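Local coordinates for lysyl oxidase (Pichia pastoris, PDB 1W7C), which probably oxidises primary amines, including peptidyl lysine, as a dimeric copper amine oxidase with a topaquinone cofactor in each subunit, at residues A[53-58]-A[385-390]; A[566-571]-A[677-682]. One frame throughout, in Å; residues are numbered along the deposited sequence. Where two conformers were deposited one is given.

Contact 1 (53-58 with 385-390) closes before contact 2 (566-571 with 677-682) opens, so the two follow in series along the chain. Their centres lie 47 Å apart and their nearest atoms about 31 Å, which excludes any direct touch. Contact 1 joins strand 53-61, in the sequence range of the N2 domain, to the end of strand 380-388 of the enzyme domain and is buried. Contact 2 stays inside the enzyme domain, where strands 569-576 and 670-678 pair, and it is partly covered by the second subunit. One contact therefore fastens a smaller domain to the catalytic body, while the other closes a strand pair beside the dimer partner.

Contact 1: A[53-58]-A[385-390]; sequences NYVLWI and DTFEYD
The Phe387 ring is the main bump, its CE1 set at the notch between Ile58 CD1, 3.7 Å away, and Val55 CG1, at 4.2 Å. With CG anti to the backbone N (chi1 176°), ring atoms CD1 and CE1 lie against the Ile58 side chain, and Val29 of helix 26-39 packs on the ring too. A second bump is Tyr389, whose CE1 rests against the branch point of Leu56, CG, at 4.1 Å, the two side chains alongside each other and pointing the same way. Trp57 and Glu388 also run side by side: the indole NE1 donates to Glu388 OE1 over 3.0 Å, nearly in the ring plane and on the anti side of the carboxylate. That same oxygen also forms a salt bridge with Arg315, serving both partners. Between the backbones, Tyr389 N gives a nearly straight bond (165°) to Leu56 O at 2.9 Å. Waters bridge the segments, one joining Val55 N to Asp390 OD2, another receiving a weak bond from Ile58 N and donating to Phe387 O; Asp390 OD1 accepts from Val45 N. Leu56 and Trp57 together pair with the single residue Val86 of strand 82-89, making a classic beta bulge at the interface of the N2 and enzyme domains of a copper amine oxidase.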
# COMPACT_ATOMS: atom_id res chain seq x y z
N ASN A 53 39.83 -28.02 -11.61
CA ASN A 53 38.64 -28.25 -10.79
C ASN A 53 38.72 -27.34 -9.60
O ASN A 53 39.80 -27.18 -9.03
CB ASN A 53 38.56 -29.68 -10.26
CG ASN A 53 38.83 -30.73 -11.31
OD1 ASN A 53 38.36 -30.64 -12.44
ND2 ASN A 53 39.56 -31.78 -10.92
N TYR A 54 37.60 -26.76 -9.21
CA TYR A 54 37.59 -25.91 -8.02
C TYR A 54 36.21 -25.85 -7.41
O TYR A 54 35.21 -26.06 -8.07
CB TYR A 54 38.08 -24.50 -8.33
CG TYR A 54 37.38 -23.79 -9.47
CD1 TYR A 54 36.26 -23.02 -9.25
CD2 TYR A 54 37.87 -23.89 -10.76
CE1 TYR A 54 35.64 -22.35 -10.29
CE2 TYR A 54 37.24 -23.24 -11.83
CZ TYR A 54 36.14 -22.46 -11.59
OH TYR A 54 35.55 -21.83 -12.66
N VAL A 55 36.16 -25.55 -6.12
CA VAL A 55 34.90 -25.51 -5.41
C VAL A 55 34.30 -24.09 -5.43
O VAL A 55 34.97 -23.10 -5.08
CB VAL A 55 35.09 -25.99 -3.94
CG1 VAL A 55 33.77 -25.94 -3.14
CG2 VAL A 55 35.64 -27.40 -3.92
N LEU A 56 33.02 -23.99 -5.77
CA LEU A 56 32.33 -22.70 -5.70
C LEU A 56 31.59 -22.49 -4.39
O LEU A 56 31.83 -21.51 -3.69
CB LEU A 56 31.32 -22.52 -6.86
CG LEU A 56 31.84 -22.20 -8.23
CD1 LEU A 56 32.31 -23.47 -8.91
CD2 LEU A 56 30.72 -21.53 -9.05
N TRP A 57 30.66 -23.41 -4.11
CA TRP A 57 29.66 -23.24 -3.06
C TRP A 57 29.56 -24.49 -2.19
O TRP A 57 29.73 -25.61 -2.68
CB TRP A 57 28.30 -22.94 -3.68
CG TRP A 57 28.27 -21.63 -4.38
CD1 TRP A 57 28.88 -20.46 -4.00
CD2 TRP A 57 27.63 -21.36 -5.63
NE1 TRP A 57 28.64 -19.48 -4.93
CE2 TRP A 57 27.86 -20.00 -5.93
CE3 TRP A 57 26.86 -22.12 -6.53
CZ2 TRP A 57 27.39 -19.39 -7.10
CZ3 TRP A 57 26.38 -21.52 -7.69
CH2 TRP A 57 26.65 -20.17 -7.96
N ILE A 58 29.32 -24.27 -0.90
CA ILE A 58 29.06 -25.30 0.09
C ILE A 58 28.02 -24.75 1.06
O ILE A 58 28.30 -23.78 1.76
CB ILE A 58 30.32 -25.69 0.90
CG1 ILE A 58 31.44 -26.19 -0.01
CG2 ILE A 58 29.93 -26.74 1.93
CD1 ILE A 58 32.76 -26.43 0.71
N ASP A 385 26.02 -16.16 7.65
CA ASP A 385 27.25 -16.53 6.96
C ASP A 385 26.97 -17.19 5.65
O ASP A 385 25.84 -17.65 5.38
CB ASP A 385 28.11 -17.44 7.87
CG ASP A 385 27.31 -18.53 8.49
OD1 ASP A 385 26.80 -19.42 7.75
OD2 ASP A 385 27.14 -18.56 9.74
N THR A 386 27.99 -17.16 4.78
CA THR A 386 27.97 -17.85 3.50
C THR A 386 29.37 -18.42 3.28
O THR A 386 30.33 -18.08 3.97
CB THR A 386 27.64 -16.89 2.33
OG1 THR A 386 28.57 -15.80 2.36
CG2 THR A 386 26.23 -16.30 2.45
N PHE A 387 29.49 -19.23 2.24
CA PHE A 387 30.78 -19.74 1.76
C PHE A 387 30.87 -19.58 0.26
O PHE A 387 29.98 -20.00 -0.47
CB PHE A 387 30.97 -21.23 2.13
CG PHE A 387 32.24 -21.81 1.58
CD1 PHE A 387 32.27 -22.43 0.35
CD2 PHE A 387 33.43 -21.65 2.27
CE1 PHE A 387 33.46 -22.93 -0.16
CE2 PHE A 387 34.61 -22.15 1.79
CZ PHE A 387 34.63 -22.78 0.56
N GLU A 388 31.93 -18.95 -0.22
CA GLU A 388 32.17 -18.90 -1.68
C GLU A 388 33.65 -18.94 -1.96
O GLU A 388 34.42 -18.23 -1.32
CB GLU A 388 31.59 -17.64 -2.33
CG GLU A 388 30.13 -17.40 -2.04
CD GLU A 388 29.55 -16.32 -2.92
OE1 GLU A 388 29.16 -16.63 -4.10
OE2 GLU A 388 29.45 -15.17 -2.41
N TYR A 389 34.06 -19.74 -2.93
CA TYR A 389 35.42 -19.69 -3.49
C TYR A 389 36.46 -19.66 -2.39
O TYR A 389 37.26 -18.70 -2.26
CB TYR A 389 35.61 -18.45 -4.34
CG TYR A 389 34.65 -18.24 -5.46
CD1 TYR A 389 34.75 -18.96 -6.65
CD2 TYR A 389 33.68 -17.25 -5.39
CE1 TYR A 389 33.88 -18.73 -7.70
CE2 TYR A 389 32.82 -17.01 -6.42
CZ TYR A 389 32.91 -17.74 -7.57
OH TYR A 389 32.04 -17.47 -8.59
N ASP A 390 36.43 -20.70 -1.58
CA ASP A 390 37.48 -20.97 -0.59
C ASP A 390 37.40 -20.15 0.71
O ASP A 390 38.22 -20.36 1.58
CB ASP A 390 38.88 -20.84 -1.22
CG ASP A 390 39.13 -21.85 -2.35
OD1 ASP A 390 40.03 -21.58 -3.20
OD2 ASP A 390 38.51 -22.95 -2.46
O HOH W 1 38.66 -24.60 -4.84
O HOH W 2 35.88 -23.18 -2.32
O HOH W 3 27.84 -21.59 -0.75

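Contact 2: A[566-571]-A[677-682]; sequences FGNPRA and PFNYFD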
# COMPACT_ATOMS: atom_id res chain seq x y z
N PHE A 566 -18.83 -21.70 12.85
CA PHE A 566 -19.98 -21.40 11.99
C PHE A 566 -19.96 -22.14 10.66
O PHE A 566 -20.74 -21.85 9.78
CB PHE A 566 -20.11 -19.88 11.84
CG PHE A 566 -20.01 -19.20 13.15
CD1 PHE A 566 -18.89 -18.47 13.49
CD2 PHE A 566 -20.96 -19.43 14.12
CE1 PHE A 566 -18.74 -17.94 14.73
CE2 PHE A 566 -20.82 -18.88 15.40
CZ PHE A 566 -19.71 -18.12 15.69
N GLY A 567 -19.08 -23.13 10.57
CA GLY A 567 -19.06 -24.03 9.43
C GLY A 567 -18.18 -23.59 8.28
O GLY A 567 -18.09 -24.27 7.29
N ASN A 568 -17.49 -22.46 8.43
CA ASN A 568 -16.65 -21.96 7.35
C ASN A 568 -15.28 -22.63 7.41
O ASN A 568 -14.69 -22.70 8.48
CB ASN A 568 -16.47 -20.44 7.47
CG ASN A 568 -17.78 -19.69 7.33
OD1 ASN A 568 -18.51 -19.88 6.34
ND2 ASN A 568 -18.14 -18.92 8.35
N PRO A 569 -14.75 -23.05 6.27
CA PRO A 569 -13.36 -23.52 6.24
C PRO A 569 -12.40 -22.49 6.86
O PRO A 569 -12.45 -21.29 6.55
CB PRO A 569 -13.09 -23.69 4.76
CG PRO A 569 -14.43 -24.00 4.12
CD PRO A 569 -15.37 -23.11 4.94
N ARG A 570 -11.51 -22.94 7.72
CA ARG A 570 -10.47 -22.06 8.22
C ARG A 570 -9.61 -21.65 7.04
O ARG A 570 -9.21 -22.49 6.24
CB ARG A 570 -9.61 -22.80 9.23
CG ARG A 570 -10.35 -23.24 10.48
CD ARG A 570 -9.47 -23.84 11.50
NE ARG A 570 -8.73 -22.81 12.18
CZ ARG A 570 -7.70 -23.04 12.99
NH1 ARG A 570 -7.24 -24.26 13.18
NH2 ARG A 570 -7.15 -22.04 13.62
N ALA A 571 -9.32 -20.35 6.90
CA ALA A 571 -8.62 -19.89 5.69
C ALA A 571 -7.70 -18.73 5.98
O ALA A 571 -7.82 -18.04 6.98
CB ALA A 571 -9.62 -19.52 4.60
N PRO A 677 -5.91 -13.65 8.20
CA PRO A 677 -6.90 -14.66 8.56
C PRO A 677 -8.27 -14.38 7.96
O PRO A 677 -8.70 -13.22 7.94
CB PRO A 677 -6.96 -14.55 10.07
CG PRO A 677 -5.72 -13.96 10.47
CD PRO A 677 -5.30 -13.03 9.38
N PHE A 678 -8.95 -15.44 7.51
CA PHE A 678 -10.27 -15.35 6.92
C PHE A 678 -11.06 -16.56 7.37
O PHE A 678 -10.86 -17.66 6.90
CB PHE A 678 -10.10 -15.31 5.41
CG PHE A 678 -11.35 -15.02 4.63
CD1 PHE A 678 -11.56 -13.75 4.12
CD2 PHE A 678 -12.33 -15.99 4.40
CE1 PHE A 678 -12.70 -13.45 3.42
CE2 PHE A 678 -13.49 -15.68 3.66
CZ PHE A 678 -13.65 -14.41 3.18
N ASN A 679 -11.92 -16.34 8.37
CA ASN A 679 -12.61 -17.44 9.03
C ASN A 679 -11.68 -18.46 9.69
O ASN A 679 -12.06 -19.58 9.96
CB ASN A 679 -13.60 -18.11 8.04
CG ASN A 679 -14.67 -17.18 7.61
OD1 ASN A 679 -15.10 -16.29 8.36
ND2 ASN A 679 -15.16 -17.39 6.40
N TYR A 680 -10.45 -18.03 9.96
CA TYR A 680 -9.43 -18.89 10.53
C TYR A 680 -9.72 -19.11 12.03
O TYR A 680 -9.39 -20.16 12.58
CB TYR A 680 -8.05 -18.26 10.33
CG TYR A 680 -6.92 -19.09 10.85
CD1 TYR A 680 -6.50 -20.22 10.17
CD2 TYR A 680 -6.25 -18.75 12.04
CE1 TYR A 680 -5.49 -20.99 10.63
CE2 TYR A 680 -5.24 -19.51 12.50
CZ TYR A 680 -4.85 -20.63 11.81
OH TYR A 680 -3.84 -21.37 12.35
N PHE A 681 -10.30 -18.10 12.67
CA PHE A 681 -10.85 -18.16 14.01
C PHE A 681 -12.36 -17.92 13.95
O PHE A 681 -12.92 -17.67 12.89
CB PHE A 681 -10.16 -17.12 14.89
CG PHE A 681 -8.65 -17.26 15.00
CD1 PHE A 681 -8.06 -18.35 15.63
CD2 PHE A 681 -7.81 -16.22 14.57
CE1 PHE A 681 -6.70 -18.44 15.74
CE2 PHE A 681 -6.43 -16.30 14.73
CZ PHE A 681 -5.88 -17.40 15.32
N ASP A 682 -13.00 -17.92 15.11
CA ASP A 682 -14.37 -17.47 15.23
C ASP A 682 -14.52 -15.95 15.29
O ASP A 682 -15.61 -15.43 15.09
CB ASP A 682 -15.01 -18.06 16.49
CG ASP A 682 -15.24 -19.54 16.41
OD1 ASP A 682 -15.16 -20.13 15.32
OD2 ASP A 682 -15.57 -20.16 17.46
O HOH W 4 -16.97 -17.03 10.34
O HOH W 5 -13.97 -19.57 4.94
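Phe566 meets Asp682 in the loops just beyond an antiparallel strand pair in the enzyme domain of this copper amine oxidase, where strand 569-576 runs beside the end of 670-678. The contact is light: Phe566 CE1 stands 4.0 Å from Asp682 O, which lies at the ring edge, while His480 of the second subunit also meets the ring. Asn568 comes next, its amide stacked on that of Asn679 with planes 16° apart and its CB 3.5 Å from Asn679 ND2. A water accepts from Asn568 ND2 and donates to Asn679 OD1; both amides also bond to the second subunit, to Lys478 O and Ser658 N respectively. Pro569 O receives a bond from another water, which accepts from Asn679 ND2. Arg570 then grips Tyr680 O side-on, from NE at 2.8 Å on a lone pair in the carbonyl plane, and from NH2, tilted out of that plane, at 3.1 Å. A bend at chi3 (76°) turns the guanidinium over the Tyr680 ring, and its CZ sits 4.0 Å from the ring centroid, over the ring face, a cation-pi stack. Glu562 and Glu329 form salt bridges with its NH1 and NH2. A leucine here would probably leave Tyr680 O without both donors, strip the ring of its cationic cover and deprive the two glutamates of their mate. Ala571 ends the walk: its O accepts from Phe678 N at 2.9 Å, the donor standing 45° out of the carbonyl plane, and also lies 3.4 Å from Tyr680 CB.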